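Long-range contacts in dihydrofolate reductase (Coxiella burnetii, PDB 3TQB), which probably reduces 7,8-dihydrofolate to tetrahydrofolate with NADPH as hydride donor, supplying the folate cofactor for glycine, purine and DNA-precursor synthesis: residues I3-A8 with P107-M112; H57-V62 with G73-Y78. All blocks are in the same frame, centred on the assembly; numbering follows the deposited sequence.

Contact 1. Residues I3-A8 with P107-M112; sequences ITLIAA and PKADKM. With FOL (folic acid), chain C.
The carbonyl oxygen of Ile3 is gripped by two successive backbone amides. Asp110 N lies 2.8 Å from Ile3 O, tilted 19° from the carbonyl plane, whereas Lys111 N reaches the same Ile3 O from within that plane at 3.1 Å. This forked acceptor joins 3-8 to the approach to strand 111-117, and parallel pairing follows: Leu5 N donates to Lys111 O over 3.1 Å, and Thr4 is in register with Lys111, Leu5 with Met112. Asp110 OD2 also receives a weak bond from Ile3 N, nearly straight but long at 3.5 Å.

The side chains divide between the two faces of the sheet. On one, Thr4 and Lys111 lie alongside each other and point the same way, OG1 of Thr4 being 3.7 Å from CB of Lys111; that hydroxyl has its polar partner in Glu92. On the other, Leu5 sets its branch point CG against the methyl of Ala109 at 3.7 Å, and its CB approaches CG of Met112. Near Lys108, Ile3 holds CG1 beside its own backbone N (chi1 -62°), and the extended end of this branch brings CD1 to 3.3 Å from Lys108 O, with Lys108 CB also close by. Beyond that point Lys108 leads away to a salt bridge with Asp81.

Further along, strand 2-10 reaches the ligands: Ala8 CB sits 3.2 Å from N3 of folic acid, and Ala8 N donates to the NADPH nicotinamide oxygen O7N. Within the central sheet of the dihydrofolate reductase fold, strand 2-10 lies between strands 92-95 and 111-117, while helix 26-36 packs against the Ile6 side chain through Phe32 and Ile35.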
ATOM      1  N   ILE A   3      -0.557  11.356  -4.219  1.00 61.85           N
ATOM      2  CA  ILE A   3      -0.721  10.259  -3.266  1.00 58.44           C
ATOM      3  C   ILE A   3      -1.229   9.024  -3.997  1.00 58.86           C
ATOM      4  O   ILE A   3      -2.260   9.075  -4.672  1.00 60.76           O
ATOM      5  CB  ILE A   3      -1.701  10.624  -2.143  1.00 56.90           C
ATOM      6  CG1 ILE A   3      -1.165  11.809  -1.337  1.00 56.81           C
ATOM      7  CG2 ILE A   3      -1.931   9.427  -1.229  1.00 54.48           C
ATOM      8  CD1 ILE A   3      -2.120  12.311  -0.285  1.00 56.06           C
ATOM      9  N   THR A   4      -0.505   7.915  -3.858  1.00 57.60           N
ATOM     10  CA  THR A   4      -0.817   6.695  -4.596  1.00 58.50           C
ATOM     11  C   THR A   4      -0.970   5.511  -3.651  1.00 56.09           C
ATOM     12  O   THR A   4      -0.131   5.298  -2.777  1.00 54.33           O
ATOM     13  CB  THR A   4       0.283   6.380  -5.628  1.00 60.66           C
ATOM     14  OG1 THR A   4       0.444   7.496  -6.513  1.00 63.61           O
ATOM     15  CG2 THR A   4      -0.075   5.139  -6.439  1.00 62.10           C
ATOM     16  N   LEU A   5      -2.049   4.751  -3.826  1.00 56.68           N
ATOM     17  CA  LEU A   5      -2.246   3.507  -3.087  1.00 55.35           C
ATOM     18  C   LEU A   5      -1.872   2.328  -3.982  1.00 57.06           C
ATOM     19  O   LEU A   5      -2.196   2.314  -5.170  1.00 59.64           O
ATOM     20  CB  LEU A   5      -3.697   3.366  -2.611  1.00 55.76           C
ATOM     21  CG  LEU A   5      -4.311   4.524  -1.814  1.00 54.85           C
ATOM     22  CD1 LEU A   5      -5.671   4.120  -1.279  1.00 55.44           C
ATOM     23  CD2 LEU A   5      -3.414   4.959  -0.665  1.00 52.40           C
ATOM     24  N   ILE A   6      -1.179   1.351  -3.405  1.00 55.97           N
ATOM     25  CA  ILE A   6      -0.810   0.130  -4.113  1.00 57.79           C
ATOM     26  C   ILE A   6      -1.147  -1.072  -3.231  1.00 57.38           C
ATOM     27  O   ILE A   6      -0.801  -1.097  -2.045  1.00 55.45           O
ATOM     28  CB  ILE A   6       0.691   0.131  -4.503  1.00 58.21           C
ATOM     29  CG1 ILE A   6       1.044  -1.112  -5.326  1.00 60.75           C
ATOM     30  CG2 ILE A   6       1.583   0.228  -3.261  1.00 55.77           C
ATOM     31  CD1 ILE A   6       2.461  -1.111  -5.850  1.00 62.25           C
ATOM     32  N   ALA A   7      -1.834  -2.055  -3.806  1.00 59.79           N
ATOM     33  CA  ALA A   7      -2.262  -3.226  -3.045  1.00 60.25           C
ATOM     34  C   ALA A   7      -2.671  -4.384  -3.946  1.00 63.90           C
ATOM     35  O   ALA A   7      -3.257  -4.180  -5.008  1.00 66.28           O
ATOM     36  CB  ALA A   7      -3.415  -2.853  -2.120  1.00 59.57           C
ATOM     37  N   ALA A   8      -2.347  -5.600  -3.511  1.00 64.83           N
ATOM     38  CA  ALA A   8      -2.824  -6.814  -4.161  1.00 68.66           C
ATOM     39  C   ALA A   8      -4.001  -7.349  -3.360  1.00 70.05           C
ATOM     40  O   ALA A   8      -3.922  -7.461  -2.135  1.00 68.25           O
ATOM     41  CB  ALA A   8      -1.720  -7.846  -4.237  1.00 69.69           C
ATOM     42  N   PRO A 107      -9.435   8.668   0.990  1.00 61.83           N
ATOM     43  CA  PRO A 107     -10.009   9.985   0.661  1.00 64.30           C
ATOM     44  C   PRO A 107      -9.000  11.040   0.174  1.00 63.66           C
ATOM     45  O   PRO A 107      -9.406  12.043  -0.414  1.00 66.17           O
ATOM     46  CB  PRO A 107     -10.641  10.434   1.988  1.00 64.84           C
ATOM     47  CG  PRO A 107      -9.926   9.657   3.038  1.00 61.93           C
ATOM     48  CD  PRO A 107      -9.635   8.333   2.413  1.00 60.98           C
ATOM     49  N   LYS A 108      -7.710  10.820   0.430  1.00 61.07           N
ATOM     50  CA  LYS A 108      -6.655  11.732  -0.017  1.00 61.01           C
ATOM     51  C   LYS A 108      -5.901  11.221  -1.250  1.00 61.32           C
ATOM     52  O   LYS A 108      -5.067  11.938  -1.807  1.00 62.05           O
ATOM     53  CB  LYS A 108      -5.663  11.977   1.120  1.00 58.65           C
ATOM     54  CG  LYS A 108      -6.265  12.670   2.332  1.00 59.57           C
ATOM     55  CD  LYS A 108      -5.201  12.944   3.384  1.00 58.52           C
ATOM     56  CE  LYS A 108      -5.766  13.671   4.591  1.00 59.77           C
ATOM     57  NZ  LYS A 108      -4.699  13.973   5.593  1.00 59.80           N
ATOM     58  N   ALA A 109      -6.201   9.996  -1.679  1.00 61.41           N
ATOM     59  CA  ALA A 109      -5.456   9.343  -2.754  1.00 61.82           C
ATOM     60  C   ALA A 109      -5.816   9.901  -4.124  1.00 65.56           C
ATOM     61  O   ALA A 109      -6.990  10.092  -4.437  1.00 68.13           O
ATOM     62  CB  ALA A 109      -5.703   7.845  -2.730  1.00 61.31           C
ATOM     63  N   ASP A 110      -4.790  10.144  -4.937  1.00 66.53           N
ATOM     64  CA  ASP A 110      -4.964  10.591  -6.321  1.00 70.66           C
ATOM     65  C   ASP A 110      -5.015   9.412  -7.286  1.00 72.19           C
ATOM     66  O   ASP A 110      -5.847   9.386  -8.194  1.00 75.86           O
ATOM     67  CB  ASP A 110      -3.817  11.521  -6.727  1.00 71.86           C
ATOM     68  CG  ASP A 110      -3.982  12.917  -6.182  1.00 72.60           C
ATOM     69  OD1 ASP A 110      -4.792  13.679  -6.755  1.00 76.57           O
ATOM     70  OD2 ASP A 110      -3.296  13.257  -5.195  1.00 70.01           O
ATOM     71  N   LYS A 111      -4.113   8.454  -7.086  1.00 69.94           N
ATOM     72  CA  LYS A 111      -3.968   7.299  -7.970  1.00 71.68           C
ATOM     73  C   LYS A 111      -4.094   5.994  -7.184  1.00 69.00           C
ATOM     74  O   LYS A 111      -3.906   5.969  -5.968  1.00 65.66           O
ATOM     75  CB  LYS A 111      -2.606   7.356  -8.674  1.00 72.84           C
ATOM     76  CG  LYS A 111      -2.454   6.389  -9.842  1.00 76.29           C
ATOM     77  CD  LYS A 111      -1.140   6.586 -10.588  1.00 78.71           C
ATOM     78  CE  LYS A 111      -1.050   5.650 -11.789  1.00 82.76           C
ATOM     79  NZ  LYS A 111       0.166   5.886 -12.616  1.00 86.10           N
ATOM     80  N   MET A 112      -4.428   4.917  -7.891  1.00 71.17           N
ATOM     81  CA  MET A 112      -4.442   3.572  -7.321  1.00 69.67           C
ATOM     82  C   MET A 112      -3.823   2.587  -8.312  1.00 71.88           C
ATOM     83  O   MET A 112      -4.208   2.555  -9.481  1.00 75.91           O
ATOM     84  CB  MET A 112      -5.874   3.140  -6.989  1.00 70.92           C
ATOM     85  CG  MET A 112      -6.441   3.745  -5.715  1.00 68.88           C
ATOM     86  SD  MET A 112      -7.940   2.904  -5.154  1.00 71.31           S
ATOM     87  CE  MET A 112      -9.050   3.230  -6.522  1.00 76.53           C
TER
HETATM   88  N1  FOL C2001       1.120  -4.537  -3.258  1.00 70.21           N
HETATM   89  C2  FOL C2001       0.999  -5.593  -4.145  1.00 70.41           C
HETATM   90  NA2 FOL C2001       0.596  -5.369  -5.392  1.00 70.57           N
HETATM   91  N3  FOL C2001       1.292  -6.881  -3.739  1.00 70.43           N
HETATM   92  C4  FOL C2001       1.714  -7.131  -2.448  1.00 70.24           C
HETATM   93  O4  FOL C2001       1.973  -8.285  -2.106  1.00 70.44           O
HETATM   94  C4A FOL C2001       1.839  -6.073  -1.548  1.00 70.05           C
HETATM   95  N5  FOL C2001       2.256  -6.299  -0.248  1.00 69.52           N
HETATM   96  C6  FOL C2001       2.379  -5.242   0.633  1.00 69.17           C
HETATM   97  C7  FOL C2001       2.087  -3.949   0.218  1.00 69.32           C
HETATM   98  N8  FOL C2001       1.664  -3.719  -1.077  1.00 69.66           N
HETATM   99  C8A FOL C2001       1.542  -4.773  -1.963  1.00 69.95           C
HETATM  100  C9  FOL C2001       2.840  -5.465   2.054  1.00 68.64           C
HETATM  101  N10 FOL C2001       3.664  -6.655   2.168  1.00 68.37           N
HETATM  102  C11 FOL C2001       7.004  -7.505  -0.111  1.00 67.89           C
HETATM  103  C12 FOL C2001       6.243  -8.524   0.453  1.00 68.06           C
HETATM  104  C13 FOL C2001       5.121  -8.216   1.217  1.00 68.16           C
HETATM  105  C14 FOL C2001       4.747  -6.890   1.421  1.00 68.05           C
HETATM  106  C15 FOL C2001       5.513  -5.866   0.857  1.00 67.99           C
HETATM  107  C16 FOL C2001       6.638  -6.175   0.091  1.00 67.89           C
HETATM  108  C   FOL C2001       8.209  -7.866  -0.924  1.00 67.93           C
HETATM  109  O   FOL C2001       8.901  -9.053  -0.605  1.00 67.94           O
HETATM  110  N   FOL C2001       8.590  -7.068  -1.921  1.00 67.96           N
HETATM  111  CA  FOL C2001       9.937  -7.106  -2.464  1.00 68.04           C
HETATM  112  CB  FOL C2001      10.010  -8.112  -3.612  1.00 68.14           C
HETATM  113  CG  FOL C2001      11.399  -8.736  -3.706  1.00 68.54           C
HETATM  114  CD  FOL C2001      11.517  -9.626  -4.923  1.00 69.28           C
HETATM  115  OE1 FOL C2001      12.077 -10.739  -4.822  1.00 69.70           O
HETATM  116  OE2 FOL C2001      11.074  -9.268  -6.040  1.00 69.75           O
HETATM  117  CT  FOL C2001      10.366  -5.751  -2.943  1.00 67.96           C
HETATM  118  O1  FOL C2001       9.554  -4.804  -2.989  1.00 68.02           O
HETATM  119  O2  FOL C2001      11.545  -5.543  -3.300  1.00 68.01           O

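Contact 2. Residues H57-V62 with G73-Y78; sequences HRRNIV and GCDIFY. With FOL (folic acid), chain C.
Arg59 and Asp75 form a salt bridge across the parallel pair of strands 59-63 and 74-77, at one margin of the central sheet of the dihydrofolate reductase fold. With CG anti to the backbone N (chi1 -177°) and the chain extended as far as NE, Arg59 crosses the aspartate at about a right angle. Its NE meets Asp75 OD2 at 2.7 Å, nearly along the C-O axis of that oxygen, but the N-H is bent to 134° and the guanidinium and carboxylate planes stand 77° apart. One oxygen thus makes the bridge, at the guanidinium edge but tilted out of its plane.

On the same face as Asp75, CG2 of Ile61 approaches CD2 of Phe77 at 3.7 Å, the two side chains crossing at a slant. The opposite face carries Asn60, Cys74, Val62 and Ile76. The sulfur of Cys74, SG, lies 3.6 Å from CB of Asn60; Cys74 CB meets the CG2 branch of Val62. The amide of Asn60 is directed elsewhere, ND2 donating to Leu55 O.

Three backbone bonds support the parallel register: Asp75 N to Asn60 O, Val62 N to Asp75 O at 2.8 Å, and Phe77 N to Val62 O. Strand 40-43 flanks strand 59-63 on its other edge.

Two residues ahead of Asn60, Arg58 bends at chi3 and offers its guanidinium edge to the folic acid carboxylate: NH1 donates to O1 at 2.7 Å and NH2 to O2 at 2.8 Å.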
ATOM      1  N   HIS A  57      16.571  -0.013  -1.342  1.00 83.20           N
ATOM      2  CA  HIS A  57      16.539   1.031  -2.375  1.00 84.52           C
ATOM      3  C   HIS A  57      15.303   1.938  -2.290  1.00 79.97           C
ATOM      4  O   HIS A  57      14.938   2.587  -3.274  1.00 80.62           O
ATOM      5  CB  HIS A  57      16.640   0.409  -3.776  1.00 87.42           C
ATOM      6  CG  HIS A  57      17.637  -0.704  -3.876  1.00 91.46           C
ATOM      7  ND1 HIS A  57      18.979  -0.529  -3.614  1.00 96.50           N
ATOM      8  CD2 HIS A  57      17.486  -2.008  -4.207  1.00 91.84           C
ATOM      9  CE1 HIS A  57      19.611  -1.677  -3.779  1.00 99.84           C
ATOM     10  NE2 HIS A  57      18.728  -2.591  -4.140  1.00 97.09           N
ATOM     11  N   ARG A  58      14.684   1.991  -1.111  1.00 75.92           N
ATOM     12  CA  ARG A  58      13.462   2.764  -0.891  1.00 71.75           C
ATOM     13  C   ARG A  58      13.438   3.364   0.510  1.00 70.04           C
ATOM     14  O   ARG A  58      13.877   2.733   1.472  1.00 70.25           O
ATOM     15  CB  ARG A  58      12.234   1.870  -1.073  1.00 68.35           C
ATOM     16  CG  ARG A  58      11.760   1.753  -2.508  1.00 69.23           C
ATOM     17  CD  ARG A  58      11.030   0.446  -2.754  1.00 67.82           C
ATOM     18  NE  ARG A  58      11.940  -0.697  -2.720  1.00 70.12           N
ATOM     19  CZ  ARG A  58      11.596  -1.947  -3.022  1.00 70.18           C
ATOM     20  NH1 ARG A  58      10.352  -2.241  -3.388  1.00 67.85           N
ATOM     21  NH2 ARG A  58      12.509  -2.911  -2.957  1.00 73.06           N
ATOM     22  N   ARG A  59      12.917   4.585   0.614  1.00 68.72           N
ATOM     23  CA  ARG A  59      12.719   5.232   1.905  1.00 67.18           C
ATOM     24  C   ARG A  59      11.497   4.616   2.576  1.00 62.96           C
ATOM     25  O   ARG A  59      10.358   4.943   2.236  1.00 60.59           O
ATOM     26  CB  ARG A  59      12.544   6.748   1.740  1.00 67.82           C
ATOM     27  CG  ARG A  59      12.399   7.500   3.059  1.00 66.90           C
ATOM     28  CD  ARG A  59      12.347   9.008   2.867  1.00 68.16           C
ATOM     29  NE  ARG A  59      12.005   9.690   4.114  1.00 67.13           N
ATOM     30  CZ  ARG A  59      11.923  11.012   4.266  1.00 68.58           C
ATOM     31  NH1 ARG A  59      12.157  11.830   3.244  1.00 71.23           N
ATOM     32  NH2 ARG A  59      11.603  11.520   5.451  1.00 67.91           N
ATOM     33  N   ASN A  60      11.746   3.704   3.512  1.00 62.77           N
ATOM     34  CA  ASN A  60      10.679   3.044   4.252  1.00 59.67           C
ATOM     35  C   ASN A  60      10.144   3.956   5.344  1.00 58.37           C
ATOM     36  O   ASN A  60      10.886   4.338   6.247  1.00 60.33           O
ATOM     37  CB  ASN A  60      11.189   1.742   4.869  1.00 60.92           C
ATOM     38  CG  ASN A  60      11.522   0.694   3.827  1.00 62.34           C
ATOM     39  OD1 ASN A  60      10.639  -0.002   3.331  1.00 60.74           O
ATOM     40  ND2 ASN A  60      12.803   0.568   3.498  1.00 66.11           N
ATOM     41  N   ILE A  61       8.863   4.316   5.253  1.00 55.70           N
ATOM     42  CA  ILE A  61       8.223   5.143   6.276  1.00 54.64           C
ATOM     43  C   ILE A  61       7.171   4.332   7.025  1.00 52.94           C
ATOM     44  O   ILE A  61       6.258   3.777   6.413  1.00 51.57           O
ATOM     45  CB  ILE A  61       7.569   6.394   5.675  1.00 53.85           C
ATOM     46  CG1 ILE A  61       8.610   7.226   4.923  1.00 56.14           C
ATOM     47  CG2 ILE A  61       6.913   7.222   6.774  1.00 53.21           C
ATOM     48  CD1 ILE A  61       8.103   8.569   4.466  1.00 56.15           C
ATOM     49  N   VAL A  62       7.300   4.278   8.349  1.00 53.75           N
ATOM     50  CA  VAL A  62       6.418   3.468   9.183  1.00 53.10           C
ATOM     51  C   VAL A  62       5.580   4.343  10.117  1.00 52.88           C
ATOM     52  O   VAL A  62       6.112   5.184  10.842  1.00 54.40           O
ATOM     53  CB  VAL A  62       7.225   2.455  10.019  1.00 55.31           C
ATOM     54  CG1 VAL A  62       6.306   1.670  10.948  1.00 55.36           C
ATOM     55  CG2 VAL A  62       7.994   1.512   9.104  1.00 55.72           C
ATOM     56  N   GLY A  73      16.479   1.357   9.834  1.00 78.84           N
ATOM     57  CA  GLY A  73      16.354   1.607   8.397  1.00 77.06           C
ATOM     58  C   GLY A  73      15.033   2.196   7.922  1.00 72.04           C
ATOM     59  O   GLY A  73      14.823   2.340   6.716  1.00 70.71           O
ATOM     60  N   CYS A  74      14.146   2.537   8.857  1.00 69.73           N
ATOM     61  CA  CYS A  74      12.873   3.175   8.526  1.00 65.67           C
ATOM     62  C   CYS A  74      12.726   4.502   9.262  1.00 65.96           C
ATOM     63  O   CYS A  74      13.272   4.674  10.352  1.00 68.66           O
ATOM     64  CB  CYS A  74      11.700   2.265   8.900  1.00 62.83           C
ATOM     65  SG  CYS A  74      11.774   0.612   8.189  1.00 63.10           S
ATOM     66  N   ASP A  75      11.995   5.435   8.654  1.00 63.64           N
ATOM     67  CA  ASP A  75      11.624   6.686   9.313  1.00 63.70           C
ATOM     68  C   ASP A  75      10.267   6.492   9.967  1.00 60.50           C
ATOM     69  O   ASP A  75       9.338   5.985   9.335  1.00 57.56           O
ATOM     70  CB  ASP A  75      11.540   7.840   8.311  1.00 63.71           C
ATOM     71  CG  ASP A  75      12.850   8.096   7.590  1.00 67.79           C
ATOM     72  OD1 ASP A  75      13.919   7.711   8.114  1.00 71.85           O
ATOM     73  OD2 ASP A  75      12.807   8.693   6.494  1.00 68.63           O
ATOM     74  N   ILE A  76      10.151   6.897  11.228  1.00 61.49           N
ATOM     75  CA  ILE A  76       8.929   6.680  11.996  1.00 59.45           C
ATOM     76  C   ILE A  76       8.206   7.992  12.275  1.00 58.99           C
ATOM     77  O   ILE A  76       8.791   8.926  12.825  1.00 61.44           O
ATOM     78  CB  ILE A  76       9.231   5.972  13.325  1.00 61.90           C
ATOM     79  CG1 ILE A  76       9.695   4.535  13.060  1.00 62.23           C
ATOM     80  CG2 ILE A  76       8.000   5.971  14.227  1.00 60.75           C
ATOM     81  CD1 ILE A  76      10.402   3.898  14.234  1.00 66.15           C
ATOM     82  N   PHE A  77       6.934   8.048  11.879  1.00 56.04           N
ATOM     83  CA  PHE A  77       6.057   9.172  12.196  1.00 55.82           C
ATOM     84  C   PHE A  77       4.831   8.678  12.958  1.00 55.04           C
ATOM     85  O   PHE A  77       4.491   7.495  12.902  1.00 53.91           O
ATOM     86  CB  PHE A  77       5.628   9.893  10.923  1.00 54.29           C
ATOM     87  CG  PHE A  77       6.756  10.576  10.207  1.00 55.66           C
ATOM     88  CD1 PHE A  77       7.038  11.916  10.448  1.00 57.66           C
ATOM     89  CD2 PHE A  77       7.533   9.884   9.288  1.00 55.27           C
ATOM     90  CE1 PHE A  77       8.072  12.552   9.782  1.00 59.58           C
ATOM     91  CE2 PHE A  77       8.572  10.514   8.619  1.00 57.13           C
ATOM     92  CZ  PHE A  77       8.840  11.850   8.866  1.00 59.56           C
ATOM     93  N   TYR A  78       4.170   9.592  13.661  1.00 56.10           N
ATOM     94  CA  TYR A  78       3.106   9.227  14.600  1.00 56.74           C
ATOM     95  C   TYR A  78       1.691   9.432  14.054  1.00 55.10           C
ATOM     96  O   TYR A  78       0.712   9.209  14.768  1.00 56.13           O
ATOM     97  CB  TYR A  78       3.295   9.982  15.920  1.00 60.07           C
ATOM     98  CG  TYR A  78       4.672   9.768  16.512  1.00 62.71           C
ATOM     99  CD1 TYR A  78       5.140   8.485  16.783  1.00 63.08           C
ATOM    100  CD2 TYR A  78       5.511  10.844  16.790  1.00 65.48           C
ATOM    101  CE1 TYR A  78       6.403   8.277  17.319  1.00 66.27           C
ATOM    102  CE2 TYR A  78       6.778  10.646  17.329  1.00 68.55           C
ATOM    103  CZ  TYR A  78       7.216   9.360  17.589  1.00 68.91           C
ATOM    104  OH  TYR A  78       8.465   9.151  18.119  1.00 73.49           O
TER
HETATM  105  N1  FOL C2001       1.120  -4.537  -3.258  1.00 70.21           N
HETATM  106  C2  FOL C2001       0.999  -5.593  -4.145  1.00 70.41           C
HETATM  107  NA2 FOL C2001       0.596  -5.369  -5.392  1.00 70.57           N
HETATM  108  N3  FOL C2001       1.292  -6.881  -3.739  1.00 70.43           N
HETATM  109  C4  FOL C2001       1.714  -7.131  -2.448  1.00 70.24           C
HETATM  110  O4  FOL C2001       1.973  -8.285  -2.106  1.00 70.44           O
HETATM  111  C4A FOL C2001       1.839  -6.073  -1.548  1.00 70.05           C
HETATM  112  N5  FOL C2001       2.256  -6.299  -0.248  1.00 69.52           N
HETATM  113  C6  FOL C2001       2.379  -5.242   0.633  1.00 69.17           C
HETATM  114  C7  FOL C2001       2.087  -3.949   0.218  1.00 69.32           C
HETATM  115  N8  FOL C2001       1.664  -3.719  -1.077  1.00 69.66           N
HETATM  116  C8A FOL C2001       1.542  -4.773  -1.963  1.00 69.95           C
HETATM  117  C9  FOL C2001       2.840  -5.465   2.054  1.00 68.64           C
HETATM  118  N10 FOL C2001       3.664  -6.655   2.168  1.00 68.37           N
HETATM  119  C11 FOL C2001       7.004  -7.505  -0.111  1.00 67.89           C
HETATM  120  C12 FOL C2001       6.243  -8.524   0.453  1.00 68.06           C
HETATM  121  C13 FOL C2001       5.121  -8.216   1.217  1.00 68.16           C
HETATM  122  C14 FOL C2001       4.747  -6.890   1.421  1.00 68.05           C
HETATM  123  C15 FOL C2001       5.513  -5.866   0.857  1.00 67.99           C
HETATM  124  C16 FOL C2001       6.638  -6.175   0.091  1.00 67.89           C
HETATM  125  C   FOL C2001       8.209  -7.866  -0.924  1.00 67.93           C
HETATM  126  O   FOL C2001       8.901  -9.053  -0.605  1.00 67.94           O
HETATM  127  N   FOL C2001       8.590  -7.068  -1.921  1.00 67.96           N
HETATM  128  CA  FOL C2001       9.937  -7.106  -2.464  1.00 68.04           C
HETATM  129  CB  FOL C2001      10.010  -8.112  -3.612  1.00 68.14           C
HETATM  130  CG  FOL C2001      11.399  -8.736  -3.706  1.00 68.54           C
HETATM  131  CD  FOL C2001      11.517  -9.626  -4.923  1.00 69.28           C
HETATM  132  OE1 FOL C2001      12.077 -10.739  -4.822  1.00 69.70           O
HETATM  133  OE2 FOL C2001      11.074  -9.268  -6.040  1.00 69.75           O
HETATM  134  CT  FOL C2001      10.366  -5.751  -2.943  1.00 67.96           C
HETATM  135  O1  FOL C2001       9.554  -4.804  -2.989  1.00 68.02           O
HETATM  136  O2  FOL C2001      11.545  -5.543  -3.300  1.00 68.01           O

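In the fold
Contacts 1 and 2 belong to one sheet, their centres 18 Å apart and their nearest atoms about 8 Å apart, without touching. Strands 40-43 and 92-95 separate them, and along the chain contact 2 is nested within the loop that contact 1 closes. Folic acid spans the gap: the strand of contact 1 meets its pterin ring, and Arg58 of contact 2 holds a carboxylate of its glutamate tail, while Asp28 bonds the ligand as well. NADPH also relates to both. Contact 1 contains Ala8 of its binding site, and in contact 2 Tyr78 touches the cofactor, and the Val62 side chain lies about 7 Å from it.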